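Local coordinates for fimbrial protein MyfA (Yersinia enterocolitica, PDB 5LND), which forms, as the major subunit, the Myf fimbriae of pathogenic strains, a probable virulence factor, by assembling into a large polymer that resists proteases and chaotropic agents, at residues S1-N11 / P23-G33. Numbering follows the deposited sequence.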
loop_
_atom_site.group_PDB
_atom_site.type_symbol
_atom_site.label_atom_id
_atom_site.label_comp_id
_atom_site.label_asym_id
_atom_site.label_seq_id
_atom_site.Cartn_x
_atom_site.Cartn_y
_atom_site.Cartn_z
ATOM N N SER B 1 16.776 34.492 -4.259
ATOM C CA SER B 1 16.167 34.698 -2.949
ATOM C C SER B 1 15.091 33.647 -2.652
ATOM O O SER B 1 14.574 33.571 -1.539
ATOM C CB SER B 1 15.583 36.110 -2.847
ATOM O OG SER B 1 14.642 36.359 -3.874
ATOM N N PHE B 2 14.767 32.841 -3.659
ATOM C CA PHE B 2 13.832 31.725 -3.514
ATOM C C PHE B 2 14.539 30.487 -2.972
ATOM O O PHE B 2 15.586 30.071 -3.485
ATOM C CB PHE B 2 13.160 31.417 -4.858
ATOM C CG PHE B 2 12.691 29.979 -5.014
ATOM C CD1 PHE B 2 11.440 29.581 -4.550
ATOM C CD2 PHE B 2 13.485 29.036 -5.665
ATOM C CE1 PHE B 2 11.009 28.271 -4.698
ATOM C CE2 PHE B 2 13.051 27.733 -5.821
ATOM C CZ PHE B 2 11.816 27.350 -5.337
ATOM N N SER B 3 13.949 29.901 -1.937
ATOM C CA SER B 3 14.505 28.724 -1.301
ATOM C C SER B 3 13.366 27.875 -0.781
ATOM O O SER B 3 12.297 28.391 -0.467
ATOM C CB SER B 3 15.400 29.122 -0.140
ATOM O OG SER B 3 14.630 29.481 0.988
ATOM N N VAL B 4 13.591 26.569 -0.695
ATOM C CA VAL B 4 12.607 25.645 -0.134
ATOM C C VAL B 4 13.318 24.726 0.847
ATOM O O VAL B 4 14.464 24.359 0.621
ATOM C CB VAL B 4 11.950 24.788 -1.236
ATOM C CG1 VAL B 4 10.879 23.886 -0.661
ATOM C CG2 VAL B 4 11.357 25.670 -2.301
ATOM N N GLU B 5 12.675 24.378 1.954
ATOM C CA GLU B 5 13.181 23.274 2.762
ATOM C C GLU B 5 12.073 22.299 3.089
ATOM O O GLU B 5 11.002 22.696 3.523
ATOM C CB GLU B 5 13.854 23.741 4.050
ATOM C CG GLU B 5 14.249 22.581 4.997
ATOM C CD GLU B 5 15.416 21.705 4.494
ATOM O OE1 GLU B 5 15.355 21.154 3.370
ATOM O OE2 GLU B 5 16.400 21.542 5.250
ATOM N N PHE B 6 12.350 21.019 2.883
ATOM C CA PHE B 6 11.378 19.966 3.116
ATOM C C PHE B 6 12.044 18.796 3.838
ATOM O O PHE B 6 12.955 18.163 3.304
ATOM C CB PHE B 6 10.801 19.509 1.782
ATOM C CG PHE B 6 9.697 18.507 1.910
ATOM C CD1 PHE B 6 8.482 18.870 2.456
ATOM C CD2 PHE B 6 9.868 17.211 1.466
ATOM C CE1 PHE B 6 7.455 17.960 2.570
ATOM C CE2 PHE B 6 8.843 16.295 1.567
ATOM C CZ PHE B 6 7.635 16.673 2.122
ATOM N N LYS B 7 11.592 18.521 5.056
ATOM C CA LYS B 7 12.210 17.508 5.892
ATOM C C LYS B 7 11.142 16.681 6.562
ATOM O O LYS B 7 10.037 17.162 6.789
ATOM C CB LYS B 7 13.066 18.159 6.976
ATOM C CG LYS B 7 14.214 18.985 6.455
ATOM C CD LYS B 7 15.220 19.296 7.551
ATOM C CE LYS B 7 14.561 19.994 8.724
ATOM N NZ LYS B 7 15.572 20.575 9.654
ATOM N N ALA B 8 11.475 15.437 6.881
ATOM C CA ALA B 8 10.599 14.629 7.709
ATOM C C ALA B 8 10.652 15.231 9.103
ATOM O O ALA B 8 11.673 15.794 9.499
ATOM C CB ALA B 8 11.050 13.177 7.721
ATOM N N THR B 9 9.560 15.129 9.849
ATOM C CA THR B 9 9.534 15.685 11.192
ATOM C C THR B 9 10.253 14.780 12.187
ATOM O O THR B 9 10.679 13.682 11.837
ATOM C CB THR B 9 8.125 15.919 11.670
ATOM O OG1 THR B 9 7.379 14.709 11.527
ATOM C CG2 THR B 9 7.462 17.039 10.876
ATOM N N GLU B 10 10.379 15.248 13.427
ATOM C CA GLU B 10 11.164 14.549 14.448
ATOM C C GLU B 10 10.369 13.505 15.215
ATOM O O GLU B 10 10.944 12.579 15.780
ATOM C CB GLU B 10 11.789 15.543 15.432
ATOM C CG GLU B 10 13.058 16.223 14.917
ATOM C CD GLU B 10 13.589 17.269 15.885
ATOM O OE1 GLU B 10 12.994 17.420 16.972
ATOM O OE2 GLU B 10 14.597 17.936 15.560
ATOM N N ASN B 11 9.050 13.651 15.230
ATOM C CA ASN B 11 8.208 12.737 15.997
ATOM C C ASN B 11 8.284 11.279 15.543
ATOM O O ASN B 11 8.427 10.975 14.361
ATOM C CB ASN B 11 6.761 13.239 16.071
ATOM C CG ASN B 11 6.176 13.530 14.717
ATOM O OD1 ASN B 11 6.664 14.394 13.993
ATOM N ND2 ASN B 11 5.109 12.824 14.369
ATOM N N PRO B 23 2.169 14.400 12.593
ATOM C CA PRO B 23 3.133 15.087 11.724
ATOM C C PRO B 23 4.115 14.129 11.061
ATOM O O PRO B 23 4.634 13.213 11.699
ATOM C CB PRO B 23 3.870 16.020 12.689
ATOM C CG PRO B 23 2.873 16.278 13.773
ATOM C CD PRO B 23 2.161 14.972 13.950
ATOM N N ALA B 24 4.359 14.347 9.775
ATOM C CA ALA B 24 5.259 13.494 9.010
ATOM C C ALA B 24 6.329 14.293 8.273
ATOM O O ALA B 24 7.485 13.875 8.203
ATOM C CB ALA B 24 4.472 12.638 8.036
ATOM N N PHE B 25 5.927 15.423 7.702
ATOM C CA PHE B 25 6.842 16.276 6.953
ATOM C C PHE B 25 6.646 17.739 7.308
ATOM O O PHE B 25 5.544 18.159 7.660
ATOM C CB PHE B 25 6.635 16.121 5.441
ATOM C CG PHE B 25 6.986 14.764 4.895
ATOM C CD1 PHE B 25 8.296 14.306 4.902
ATOM C CD2 PHE B 25 6.005 13.961 4.339
ATOM C CE1 PHE B 25 8.609 13.056 4.391
ATOM C CE2 PHE B 25 6.319 12.724 3.816
ATOM C CZ PHE B 25 7.623 12.274 3.847
ATOM N N HIS B 26 7.721 18.511 7.195
ATOM C CA HIS B 26 7.637 19.951 7.366
ATOM C C HIS B 26 8.227 20.658 6.158
ATOM O O HIS B 26 9.314 20.302 5.693
ATOM C CB HIS B 26 8.356 20.392 8.633
ATOM C CG HIS B 26 8.254 21.862 8.904
ATOM N ND1 HIS B 26 7.080 22.471 9.295
ATOM C CD2 HIS B 26 9.185 22.847 8.849
ATOM C CE1 HIS B 26 7.291 23.763 9.469
ATOM N NE2 HIS B 26 8.561 24.017 9.205
ATOM N N LEU B 27 7.508 21.663 5.665
ATOM C CA LEU B 27 7.892 22.369 4.453
ATOM C C LEU B 27 8.028 23.854 4.719
ATOM O O LEU B 27 7.209 24.432 5.427
ATOM C CB LEU B 27 6.833 22.147 3.372
ATOM C CG LEU B 27 6.899 23.081 2.161
ATOM C CD1 LEU B 27 8.098 22.786 1.314
ATOM C CD2 LEU B 27 5.637 22.962 1.353
ATOM N N VAL B 28 9.069 24.469 4.161
ATOM C CA VAL B 28 9.248 25.913 4.255
ATOM C C VAL B 28 9.525 26.505 2.884
ATOM O O VAL B 28 10.527 26.176 2.257
ATOM C CB VAL B 28 10.406 26.284 5.197
ATOM C CG1 VAL B 28 10.532 27.786 5.302
ATOM C CG2 VAL B 28 10.172 25.690 6.567
ATOM N N MET B 29 8.637 27.378 2.422
ATOM C CA MET B 29 8.798 28.019 1.122
ATOM C C MET B 29 9.051 29.518 1.308
ATOM O O MET B 29 8.183 30.246 1.790
ATOM C CB MET B 29 7.557 27.781 0.250
ATOM C CG MET B 29 7.260 26.316 -0.061
ATOM S SD MET B 29 5.647 26.016 -0.797
ATOM C CE MET B 29 4.571 26.323 0.591
ATOM N N SER B 30 10.239 29.971 0.918
ATOM C CA SER B 30 10.647 31.348 1.168
ATOM C C SER B 30 10.907 32.193 -0.075
ATOM O O SER B 30 11.438 31.706 -1.076
ATOM C CB SER B 30 11.887 31.375 2.059
ATOM O OG SER B 30 11.588 30.885 3.346
ATOM N N ASP B 31 10.516 33.466 0.022
ATOM C CA ASP B 31 10.957 34.523 -0.888
ATOM C C ASP B 31 10.501 35.887 -0.395
ATOM O O ASP B 31 9.330 36.078 -0.086
ATOM C CB ASP B 31 10.436 34.311 -2.304
ATOM C CG ASP B 31 11.243 35.080 -3.327
ATOM O OD1 ASP B 31 12.097 35.892 -2.921
ATOM O OD2 ASP B 31 11.028 34.877 -4.536
ATOM N N SER B 32 11.429 36.836 -0.345
ATOM C CA SER B 32 11.103 38.211 0.023
ATOM C C SER B 32 10.734 39.030 -1.204
ATOM O O SER B 32 10.213 40.134 -1.085
ATOM C CB SER B 32 12.276 38.863 0.739
ATOM O OG SER B 32 13.466 38.750 -0.023
ATOM N N GLY B 33 11.012 38.484 -2.384
ATOM C CA GLY B 33 10.584 39.104 -3.623
ATOM C C GLY B 33 9.080 39.014 -3.746
ATOM O O GLY B 33 8.457 38.152 -3.126
HETATM O O HOH W 1 12.672 28.131 2.898
#
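F6 lies against F25 and L27 where strand 3-8 runs antiparallel to strand 23-30. Its CB leaves on the face shared with V4, L27 and M29. CG is anti to the backbone N (chi1 -175°), which carries the ring across to the neighbouring strand, against F25. F6 CD1 lies 3.8 Å from L27 CB, which sits at the ring edge. F6 CE1 meets F25 CB at 3.5 Å. F6 CZ, the tip, reaches F25 CG at 3.4 Å. F6 CE2 passes over one face of the F25 ring, near its rim. The F6 and F25 ring planes are tilted by 30° and slid apart, so they barely overlap.

Two residues earlier, V4 CG1 touches L27 CD1 at 3.6 Å. The pair belongs to one sheet of the Ig-like sandwich of this self-complemented subunit. From the facing sheet V105 packs on V4, and A126 on F6. A126 lies on strand 118-130, probably the fused donor strand.

The backbones pair S3 with S30, E5 with V28 and K7 with H26, each by two hydrogen bonds. On the outer face a water links S3 OG, S30 OG and V28 O. At the classic bulge of A24 and F25 opposite F86, T9 N bonds to A24 O from above the carbonyl plane.

Side chains close both ends. N11 ND2 donates to P23 O at 2.7 Å, and N11 OD1 accepts from T9 OG1. S1 OG donates to D31 OD1 at 2.8 Å. G33 N reaches the same oxygen from the opposite face of the carboxylate plane, forming an Asx turn.

Backbone bonds thus set the register, V4, F6, L27 and M29 face the sandwich core, and polar side chains tie the ends.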